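Long-range contact in GCN5-related N-acetyltransferase (PDB 4MY3), which is probably an aminoglycoside N-acetyltransferase of the GNAT superfamily, binding acetyl-CoA as acetyl donor and ending in a sterol-carrier-like domain: residues 304-309 with 320-325. Numbering follows the deposited sequence.
Sequences VDLLID and WHLSVA
H321 extends its side chain with CG opposite the backbone N across the CA-CB bond (chi1 -179°), which carries the imidazole alongside the neighbouring strand to the carboxylate of D305. H321 ND1 donates to D305 OD1 over 2.9 Å, a nearly straight bond that lies in the ring plane and meets the oxygen nearly along its C-O axis. Carboxylate and ring planes stand 73° apart, so the acid is turned steeply against the imidazole it grips by the edge. Both groups have a second hold: D305 OD2 forms a salt bridge with R319 and a hydrogen bond with S334, while H321 NE2 is hydrogen-bonded to E303. With a carboxylate oxygen at each ring nitrogen, the imidazole is likely to be protonated on both, although R319 offsets part of the charge of D305. A leucine in place of H321 would probably leave D305 OD1 and the E303 carboxylate without this shared partner and the two acids less well balanced in charge.

D305 and H321 form a non-hydrogen-bonded antiparallel pair, and the hydrogen-bonded pairs flank them. V304 N gives to L322 O and L322 N returns the bond to V304 O at 2.8 Å; L306 and W320 likewise exchange two bonds. On the other face the side chains of V304, L306, L322 and W320 are mainly apolar. There V304 CG2 packs on L322 CB at 4.1 Å, the two side chains side by side, with L377 of helix 373-380 touching both. Farther along, I308 sets its CD1 3.9 Å from W320 CD1, on the pyrrole side of the indole. Segments 304-308 and 320-325 run at 137°, a twisted antiparallel hairpin in the mixed sheet of the sterol carrier protein domain, with the D305-H321 hydrogen bond on one face and V304 and L322 against helix 373-380 on the other.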
# COMPACT_ATOMS: atom_id res chain seq x y z
N VAL B 304 9.15 -37.08 41.68
CA VAL B 304 8.40 -37.85 40.68
C VAL B 304 9.31 -38.64 39.75
O VAL B 304 10.37 -38.16 39.36
CB VAL B 304 7.51 -36.96 39.78
CG1 VAL B 304 6.25 -36.56 40.50
CG2 VAL B 304 8.27 -35.73 39.33
N ASP B 305 8.87 -39.84 39.40
CA ASP B 305 9.58 -40.65 38.41
C ASP B 305 9.17 -40.24 37.00
O ASP B 305 8.00 -39.98 36.73
CB ASP B 305 9.31 -42.14 38.63
CG ASP B 305 10.28 -42.79 39.61
OD1 ASP B 305 10.78 -42.10 40.53
OD2 ASP B 305 10.55 -44.00 39.45
N LEU B 306 10.16 -40.14 36.11
CA LEU B 306 9.94 -39.77 34.73
C LEU B 306 10.46 -40.89 33.85
O LEU B 306 11.54 -41.41 34.09
CB LEU B 306 10.75 -38.52 34.40
CG LEU B 306 10.40 -37.18 35.02
CD1 LEU B 306 11.49 -36.19 34.67
CD2 LEU B 306 9.03 -36.68 34.52
N LEU B 307 9.72 -41.26 32.81
CA LEU B 307 10.24 -42.26 31.88
C LEU B 307 10.61 -41.60 30.55
O LEU B 307 9.74 -41.26 29.76
CB LEU B 307 9.24 -43.40 31.66
CG LEU B 307 9.72 -44.50 30.71
CD1 LEU B 307 10.95 -45.21 31.26
CD2 LEU B 307 8.62 -45.50 30.45
N ILE B 308 11.92 -41.41 30.33
CA ILE B 308 12.42 -40.75 29.12
C ILE B 308 12.64 -41.76 28.00
O ILE B 308 13.48 -42.65 28.10
CB ILE B 308 13.74 -39.98 29.37
CG1 ILE B 308 13.54 -38.89 30.44
CG2 ILE B 308 14.25 -39.37 28.07
CD1 ILE B 308 14.81 -38.15 30.83
N ASP B 309 11.87 -41.61 26.92
CA ASP B 309 12.03 -42.45 25.74
C ASP B 309 12.70 -41.66 24.64
O ASP B 309 12.03 -40.93 23.92
CB ASP B 309 10.65 -42.90 25.28
CG ASP B 309 10.71 -43.89 24.15
OD1 ASP B 309 9.64 -44.12 23.54
OD2 ASP B 309 11.80 -44.45 23.86
N TRP B 320 13.79 -42.42 35.35
CA TRP B 320 14.59 -41.52 36.18
C TRP B 320 13.78 -40.98 37.35
O TRP B 320 12.55 -40.98 37.32
CB TRP B 320 15.12 -40.35 35.35
CG TRP B 320 16.02 -40.77 34.22
CD1 TRP B 320 15.63 -41.27 33.01
CD2 TRP B 320 17.45 -40.75 34.20
NE1 TRP B 320 16.73 -41.55 32.24
CE2 TRP B 320 17.86 -41.24 32.95
CE3 TRP B 320 18.42 -40.35 35.12
CZ2 TRP B 320 19.21 -41.35 32.59
CZ3 TRP B 320 19.76 -40.46 34.76
CH2 TRP B 320 20.14 -40.95 33.52
N HIS B 321 14.46 -40.52 38.39
CA HIS B 321 13.76 -39.86 39.49
C HIS B 321 14.10 -38.37 39.57
O HIS B 321 15.27 -38.00 39.57
CB HIS B 321 14.05 -40.54 40.83
CG HIS B 321 13.33 -39.90 41.98
ND1 HIS B 321 12.03 -40.22 42.31
CD2 HIS B 321 13.72 -38.94 42.85
CE1 HIS B 321 11.65 -39.49 43.34
NE2 HIS B 321 12.66 -38.71 43.69
N LEU B 322 13.08 -37.53 39.63
CA LEU B 322 13.29 -36.08 39.74
C LEU B 322 13.10 -35.66 41.19
O LEU B 322 12.04 -35.86 41.77
CB LEU B 322 12.30 -35.31 38.86
CG LEU B 322 12.75 -33.97 38.24
CD1 LEU B 322 11.60 -32.99 38.11
CD2 LEU B 322 13.94 -33.32 38.96
N SER B 323 14.16 -35.08 41.76
CA SER B 323 14.09 -34.44 43.07
C SER B 323 14.32 -32.95 42.88
O SER B 323 15.37 -32.55 42.37
CB SER B 323 15.15 -35.02 44.01
OG SER B 323 15.23 -34.30 45.23
N VAL B 324 13.34 -32.14 43.26
CA VAL B 324 13.49 -30.70 43.21
C VAL B 324 13.18 -30.14 44.60
O VAL B 324 12.17 -30.52 45.21
CB VAL B 324 12.56 -30.03 42.15
CG1 VAL B 324 12.58 -28.52 42.31
CG2 VAL B 324 12.98 -30.41 40.73
N ALA B 325 14.04 -29.26 45.09
CA ALA B 325 13.89 -28.66 46.40
C ALA B 325 14.88 -27.53 46.60
O ALA B 325 16.05 -27.63 46.20
CB ALA B 325 14.09 -29.70 47.48